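PDB 3ML4: protein Dok-7 from Mus musculus, which binds and dimerizes the receptor tyrosine kinase MuSK as a cytoplasmic adaptor, inducing its autophosphorylation and thereby driving formation of the neuromuscular synapse. Local coordinates for residues Phe118-Ala123 / Leu188-Gly193; Pro71-Glu76 / Ile148-Met153. All coordinates share one frame; numbering follows the deposited sequence.

Interaction 1 (Phe118-Ala123 / Leu188-Gly193); sequences FHVTVA and LSSAEG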
ATOM      1  N   PHE B 118       3.121   1.316  21.509  1.00 26.09           N
ATOM      2  CA  PHE B 118       2.770   1.377  22.927  1.00 25.94           C
ATOM      3  C   PHE B 118       3.878   0.760  23.763  1.00 26.08           C
ATOM      4  O   PHE B 118       4.270  -0.388  23.528  1.00 26.02           O
ATOM      5  CB  PHE B 118       1.473   0.618  23.193  1.00 25.93           C
ATOM      6  CG  PHE B 118       0.314   1.046  22.330  1.00 26.21           C
ATOM      7  CD1 PHE B 118      -0.642   1.926  22.818  1.00 25.82           C
ATOM      8  CD2 PHE B 118       0.167   0.547  21.032  1.00 25.97           C
ATOM      9  CE1 PHE B 118      -1.727   2.315  22.027  1.00 25.72           C
ATOM     10  CE2 PHE B 118      -0.902   0.934  20.240  1.00 25.89           C
ATOM     11  CZ  PHE B 118      -1.855   1.818  20.742  1.00 26.08           C
ATOM     12  N   HIS B 119       4.394   1.527  24.728  1.00 26.32           N
ATOM     13  CA  HIS B 119       5.370   1.017  25.689  1.00 26.19           C
ATOM     14  C   HIS B 119       4.708  -0.013  26.605  1.00 25.77           C
ATOM     15  O   HIS B 119       3.763   0.304  27.334  1.00 25.76           O
ATOM     16  CB  HIS B 119       5.966   2.152  26.526  1.00 26.61           C
ATOM     17  CG  HIS B 119       6.882   3.066  25.765  1.00 28.40           C
ATOM     18  ND1 HIS B 119       6.750   4.439  25.776  1.00 29.85           N
ATOM     19  CD2 HIS B 119       7.922   2.796  24.937  1.00 29.16           C
ATOM     20  CE1 HIS B 119       7.686   4.978  25.013  1.00 29.93           C
ATOM     21  NE2 HIS B 119       8.407   4.004  24.490  1.00 30.16           N
ATOM     22  N   VAL B 120       5.203  -1.247  26.552  1.00 25.46           N
ATOM     23  CA  VAL B 120       4.647  -2.361  27.329  1.00 25.19           C
ATOM     24  C   VAL B 120       5.720  -3.157  28.091  1.00 25.14           C
ATOM     25  O   VAL B 120       6.921  -3.007  27.846  1.00 25.25           O
ATOM     26  CB  VAL B 120       3.837  -3.350  26.433  1.00 25.36           C
ATOM     27  CG1 VAL B 120       2.725  -2.620  25.656  1.00 24.82           C
ATOM     28  CG2 VAL B 120       4.765  -4.117  25.482  1.00 24.99           C
ATOM     29  N   THR B 121       5.263  -3.998  29.016  1.00 24.79           N
ATOM     30  CA  THR B 121       6.107  -4.957  29.710  1.00 24.11           C
ATOM     31  C   THR B 121       5.603  -6.351  29.375  1.00 24.12           C
ATOM     32  O   THR B 121       4.454  -6.684  29.670  1.00 24.07           O
ATOM     33  CB  THR B 121       6.044  -4.757  31.235  1.00 24.20           C
ATOM     34  OG1 THR B 121       6.148  -3.359  31.547  1.00 24.02           O
ATOM     35  CG2 THR B 121       7.156  -5.537  31.929  1.00 22.88           C
ATOM     36  N   VAL B 122       6.459  -7.157  28.757  1.00 24.21           N
ATOM     37  CA  VAL B 122       6.095  -8.515  28.356  1.00 24.75           C
ATOM     38  C   VAL B 122       6.204  -9.472  29.546  1.00 25.49           C
ATOM     39  O   VAL B 122       7.277  -9.629  30.130  1.00 25.59           O
ATOM     40  CB  VAL B 122       6.955  -9.029  27.149  1.00 24.67           C
ATOM     41  CG1 VAL B 122       6.536 -10.446  26.727  1.00 23.41           C
ATOM     42  CG2 VAL B 122       6.861  -8.073  25.958  1.00 24.07           C
ATOM     43  N   ALA B 123       5.088 -10.109  29.892  1.00 26.23           N
ATOM     44  CA  ALA B 123       5.029 -11.053  31.016  1.00 27.00           C
ATOM     45  C   ALA B 123       5.845 -12.318  30.761  1.00 27.57           C
ATOM     46  O   ALA B 123       5.842 -12.840  29.641  1.00 27.71           O
ATOM     47  CB  ALA B 123       3.581 -11.419  31.323  1.00 26.86           C
ATOM     48  N   LEU B 188       0.658  -8.724  28.142  1.00 24.40           N
ATOM     49  CA  LEU B 188       1.403  -7.472  28.253  1.00 24.58           C
ATOM     50  C   LEU B 188       0.820  -6.572  29.332  1.00 24.71           C
ATOM     51  O   LEU B 188      -0.397  -6.506  29.496  1.00 24.44           O
ATOM     52  CB  LEU B 188       1.428  -6.719  26.912  1.00 24.45           C
ATOM     53  CG  LEU B 188       1.721  -7.474  25.607  1.00 24.65           C
ATOM     54  CD1 LEU B 188       1.619  -6.534  24.398  1.00 24.72           C
ATOM     55  CD2 LEU B 188       3.082  -8.156  25.640  1.00 24.17           C
ATOM     56  N   SER B 189       1.706  -5.891  30.057  1.00 25.04           N
ATOM     57  CA  SER B 189       1.332  -4.863  31.021  1.00 25.44           C
ATOM     58  C   SER B 189       1.447  -3.493  30.371  1.00 25.66           C
ATOM     59  O   SER B 189       2.474  -3.161  29.775  1.00 25.45           O
ATOM     60  CB  SER B 189       2.232  -4.908  32.263  1.00 25.37           C
ATOM     61  OG  SER B 189       1.886  -5.983  33.119  1.00 26.02           O
ATOM     62  N   SER B 190       0.382  -2.706  30.496  1.00 26.19           N
ATOM     63  CA  SER B 190       0.348  -1.330  30.022  1.00 26.60           C
ATOM     64  C   SER B 190      -0.897  -0.637  30.535  1.00 26.87           C
ATOM     65  O   SER B 190      -1.866  -1.296  30.912  1.00 26.54           O
ATOM     66  CB  SER B 190       0.352  -1.281  28.496  1.00 26.72           C
ATOM     67  OG  SER B 190       0.271   0.061  28.049  1.00 27.26           O
ATOM     68  N   ALA B 191      -0.875   0.695  30.527  1.00 27.38           N
ATOM     69  CA  ALA B 191      -2.046   1.483  30.910  1.00 28.11           C
ATOM     70  C   ALA B 191      -2.914   1.871  29.692  1.00 28.62           C
ATOM     71  O   ALA B 191      -3.822   2.701  29.802  1.00 28.75           O
ATOM     72  CB  ALA B 191      -1.618   2.726  31.709  1.00 27.76           C
ATOM     73  N   GLU B 192      -2.647   1.257  28.540  1.00 28.98           N
ATOM     74  CA  GLU B 192      -3.324   1.644  27.302  1.00 29.77           C
ATOM     75  C   GLU B 192      -4.018   0.473  26.595  1.00 29.78           C
ATOM     76  O   GLU B 192      -4.160   0.469  25.373  1.00 29.57           O
ATOM     77  CB  GLU B 192      -2.337   2.345  26.355  1.00 29.67           C
ATOM     78  CG  GLU B 192      -1.663   3.578  26.947  1.00 30.15           C
ATOM     79  CD  GLU B 192      -0.573   4.116  26.057  1.00 30.73           C
ATOM     80  OE1 GLU B 192       0.439   3.411  25.868  1.00 33.11           O
ATOM     81  OE2 GLU B 192      -0.720   5.246  25.542  1.00 32.54           O
ATOM     82  N   GLY B 193      -4.461  -0.506  27.376  1.00 30.15           N
ATOM     83  CA  GLY B 193      -5.080  -1.709  26.835  1.00 30.81           C
ATOM     84  C   GLY B 193      -6.372  -1.440  26.095  1.00 31.41           C
ATOM     85  O   GLY B 193      -6.634  -2.050  25.056  1.00 31.34           O
TER
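Thr121 and Ser189 form an antiparallel hydrogen-bonded pair where strand 115-122 of the PTB domain meets the end of strand 184-189. Thr121 N donates to Ser189 O at 3.0 Å and Ser189 N to Thr121 O at 2.9 Å, the reciprocal pair of bonds of such a register. On the sheet face of Thr121 and Ser189 the two CB atoms stand 4.0 Å apart. On the other face Leu188 divides its methyls: CD2 lies 3.8 Å from Val122 CG2, the two side chains side by side and pointing the same way, while CD1 reaches Val120 CG2. Val122 CG1 is anti to the backbone N (chi1 -179°), which leaves CG2 as the branch that meets Leu188. Beyond the last pair the chain turns: Ser190 CB packs on Val120 CG1, and its OG accepts from Glu192 N at 3.2 Å, an ST turn leading into helix 193-203. Were Ser190 an alanine, Glu192 N would probably lose this acceptor and the turn into the helix be less firmly fixed. Glu192, the N-cap residue, brings OE1 to 3.6 Å from Phe118 CD1 at the ring edge, carboxylate and ring planes 74° apart. Backbone bonds thus fasten the strands, apolar branches fill the inner face together with Met196 and Leu144, and a carboxylate at the polarised C-H rim probably adds a weak electrostatic attraction.

Interaction 2 (Pro71-Glu76 / Ile148-Met153); sequences PALPYE and IPPTVM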
ATOM      1  N   PRO B  71      10.902   7.197  18.262  1.00 27.03           N
ATOM      2  CA  PRO B  71      11.806   8.329  18.481  1.00 27.17           C
ATOM      3  C   PRO B  71      12.392   8.418  19.887  1.00 27.37           C
ATOM      4  O   PRO B  71      11.876   7.802  20.810  1.00 27.51           O
ATOM      5  CB  PRO B  71      10.897   9.533  18.247  1.00 27.28           C
ATOM      6  CG  PRO B  71       9.545   9.067  18.713  1.00 26.89           C
ATOM      7  CD  PRO B  71       9.500   7.566  18.533  1.00 27.00           C
ATOM      8  N   ALA B  72      13.469   9.191  20.023  1.00 27.96           N
ATOM      9  CA  ALA B  72      14.104   9.538  21.314  1.00 28.26           C
ATOM     10  C   ALA B  72      14.681   8.354  22.092  1.00 28.42           C
ATOM     11  O   ALA B  72      14.484   8.230  23.306  1.00 28.68           O
ATOM     12  CB  ALA B  72      13.168  10.390  22.193  1.00 28.08           C
ATOM     13  N   LEU B  73      15.387   7.487  21.374  1.00 28.56           N
ATOM     14  CA  LEU B  73      16.198   6.444  21.980  1.00 28.70           C
ATOM     15  C   LEU B  73      17.645   6.910  21.933  1.00 28.95           C
ATOM     16  O   LEU B  73      18.110   7.345  20.886  1.00 28.91           O
ATOM     17  CB  LEU B  73      16.077   5.130  21.203  1.00 28.67           C
ATOM     18  CG  LEU B  73      14.765   4.338  21.139  1.00 28.51           C
ATOM     19  CD1 LEU B  73      14.870   3.254  20.077  1.00 28.42           C
ATOM     20  CD2 LEU B  73      14.352   3.735  22.484  1.00 28.72           C
ATOM     21  N   PRO B  74      18.361   6.838  23.070  1.00 29.18           N
ATOM     22  CA  PRO B  74      19.780   7.185  23.081  1.00 29.22           C
ATOM     23  C   PRO B  74      20.606   6.175  22.287  1.00 29.29           C
ATOM     24  O   PRO B  74      20.411   4.965  22.433  1.00 29.34           O
ATOM     25  CB  PRO B  74      20.145   7.133  24.568  1.00 29.36           C
ATOM     26  CG  PRO B  74      18.821   7.175  25.302  1.00 29.42           C
ATOM     27  CD  PRO B  74      17.882   6.455  24.408  1.00 29.26           C
ATOM     28  N   TYR B  75      21.517   6.677  21.458  1.00 29.23           N
ATOM     29  CA  TYR B  75      22.286   5.839  20.552  1.00 29.19           C
ATOM     30  C   TYR B  75      23.506   6.583  20.019  1.00 29.43           C
ATOM     31  O   TYR B  75      23.378   7.669  19.441  1.00 29.42           O
ATOM     32  CB  TYR B  75      21.393   5.389  19.392  1.00 29.34           C
ATOM     33  CG  TYR B  75      22.066   4.495  18.368  1.00 29.48           C
ATOM     34  CD1 TYR B  75      22.323   3.154  18.645  1.00 28.56           C
ATOM     35  CD2 TYR B  75      22.421   4.990  17.115  1.00 29.78           C
ATOM     36  CE1 TYR B  75      22.931   2.335  17.712  1.00 28.86           C
ATOM     37  CE2 TYR B  75      23.032   4.171  16.169  1.00 29.91           C
ATOM     38  CZ  TYR B  75      23.284   2.847  16.476  1.00 29.59           C
ATOM     39  OH  TYR B  75      23.886   2.029  15.546  1.00 29.88           O
ATOM     40  N   GLU B  76      24.683   5.992  20.228  1.00 29.60           N
ATOM     41  CA  GLU B  76      25.962   6.504  19.697  1.00 29.89           C
ATOM     42  C   GLU B  76      26.212   7.992  19.966  1.00 29.84           C
ATOM     43  O   GLU B  76      26.680   8.724  19.088  1.00 29.76           O
ATOM     44  CB  GLU B  76      26.083   6.208  18.193  1.00 30.05           C
ATOM     45  CG  GLU B  76      26.062   4.731  17.823  1.00 30.85           C
ATOM     46  CD  GLU B  76      27.313   3.980  18.252  1.00 32.44           C
ATOM     47  OE1 GLU B  76      28.390   4.608  18.381  1.00 33.15           O
ATOM     48  OE2 GLU B  76      27.213   2.749  18.453  1.00 32.85           O
ATOM     49  N   ILE B 148      18.151  -1.015  22.045  1.00 29.73           N
ATOM     50  CA  ILE B 148      18.634  -0.011  21.124  1.00 29.96           C
ATOM     51  C   ILE B 148      19.923  -0.586  20.554  1.00 30.11           C
ATOM     52  O   ILE B 148      20.799  -0.978  21.321  1.00 30.17           O
ATOM     53  CB  ILE B 148      18.877   1.342  21.823  1.00 29.89           C
ATOM     54  CG1 ILE B 148      17.568   1.874  22.423  1.00 29.75           C
ATOM     55  CG2 ILE B 148      19.454   2.351  20.836  1.00 29.72           C
ATOM     56  CD1 ILE B 148      17.745   2.819  23.607  1.00 29.33           C
ATOM     57  N   PRO B 149      20.016  -0.702  19.212  1.00 30.33           N
ATOM     58  CA  PRO B 149      18.947  -0.378  18.255  1.00 30.60           C
ATOM     59  C   PRO B 149      17.856  -1.454  18.264  1.00 30.65           C
ATOM     60  O   PRO B 149      18.173  -2.632  18.405  1.00 30.59           O
ATOM     61  CB  PRO B 149      19.677  -0.343  16.904  1.00 30.57           C
ATOM     62  CG  PRO B 149      20.846  -1.250  17.075  1.00 30.60           C
ATOM     63  CD  PRO B 149      21.233  -1.202  18.541  1.00 30.29           C
ATOM     64  N   PRO B 150      16.576  -1.053  18.127  1.00 30.95           N
ATOM     65  CA  PRO B 150      15.467  -2.005  18.256  1.00 31.27           C
ATOM     66  C   PRO B 150      15.566  -3.202  17.314  1.00 31.63           C
ATOM     67  O   PRO B 150      15.858  -3.039  16.129  1.00 31.51           O
ATOM     68  CB  PRO B 150      14.234  -1.160  17.919  1.00 31.14           C
ATOM     69  CG  PRO B 150      14.641   0.228  18.202  1.00 30.91           C
ATOM     70  CD  PRO B 150      16.090   0.309  17.845  1.00 30.89           C
ATOM     71  N   THR B 151      15.345  -4.393  17.864  1.00 32.28           N
ATOM     72  CA  THR B 151      15.264  -5.622  17.076  1.00 33.04           C
ATOM     73  C   THR B 151      13.917  -6.296  17.306  1.00 33.32           C
ATOM     74  O   THR B 151      13.361  -6.227  18.399  1.00 33.36           O
ATOM     75  CB  THR B 151      16.401  -6.618  17.411  1.00 32.91           C
ATOM     76  OG1 THR B 151      16.361  -6.944  18.805  1.00 33.59           O
ATOM     77  CG2 THR B 151      17.763  -6.031  17.069  1.00 32.86           C
ATOM     78  N   VAL B 152      13.406  -6.946  16.265  1.00 34.08           N
ATOM     79  CA  VAL B 152      12.099  -7.600  16.299  1.00 34.64           C
ATOM     80  C   VAL B 152      12.205  -8.954  16.992  1.00 35.45           C
ATOM     81  O   VAL B 152      12.964  -9.820  16.556  1.00 35.61           O
ATOM     82  CB  VAL B 152      11.513  -7.751  14.865  1.00 34.47           C
ATOM     83  CG1 VAL B 152      10.285  -8.673  14.843  1.00 34.32           C
ATOM     84  CG2 VAL B 152      11.169  -6.387  14.292  1.00 33.90           C
HETATM   85  N   MSE B 153      11.438  -9.122  18.064  1.00 36.29           N
HETATM   86  CA  MSE B 153      11.454 -10.340  18.876  1.00 38.00           C
HETATM   87  C   MSE B 153      10.172 -11.172  18.772  1.00 36.69           C
HETATM   88  O   MSE B 153      10.101 -12.275  19.314  1.00 36.79           O
HETATM   89  CB  MSE B 153      11.712  -9.995  20.342  1.00 37.89           C
HETATM   90  CG  MSE B 153      10.790  -8.923  20.886  1.00 39.57           C
HETATM   91 SE   MSE B 153      10.453  -9.107  22.796  1.00 43.53          SE
HETATM   92  CE  MSE B 153       9.642  -7.371  23.091  1.00 39.91           C
TER
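Leu73 begins an apolar contact between two domains, the loop after strand 59-71 of the PH domain meeting the segment that leads into strand 151-157 of the PTB domain. Its CD1 and Pro150 CG approach tip to tip at 3.6 Å, while CD2 lies 3.7 Å from Ile148 CD1. Chi1 of -66°, with CG anti to the carbonyl carbon, puts the leucine against Ile148, whose CG1 both methyls touch; CD1 reaches Pro150 as well. Pro74 follows, its ring crossing the Ile148 side chain at about a right angle, CD to CD1. Tyr75 then slides past Ile148 in the opposite direction, CD1 at 3.7 Å from CG2, and CE1, the next atom round the ring, lies 4.0 Å from Pro149 CD. Ile148 is therefore held along its length, CG1 and CD1 by Leu73 and CG2 by Tyr75. A cis peptide bond before Pro149 bends the second segment here. Met92 of strand 90-94 touches Tyr75, Pro149 and Pro150, tying a further PH strand to the junction. At Glu76, the side chain folds back on its neighbour: CG sits 3.5 Å above the plane of the Tyr75 ring, offset toward its rim.

How the interactions relate
From the N terminus, the chain first passes through residues 71-76 in the PH domain, then runs by way of helix 98-112 into strand 115-122 of the PTB domain. Interaction 2 closes its loop when residues 148-153 come back to the PH domain; interaction 1 closes later, when strand 184-189 pairs with strand 115-122. The segments alternate along the sequence, so the two loops cross rather than nest. Interaction 1 joins neighbouring strands inside the PTB sheet and leads to helix 193-203, whereas interaction 2 binds one domain to the other. Their centres lie about 18 Å apart, yet both reach the PTB sheet, and Met153 CE packs 4.1 Å from Val122 CG2.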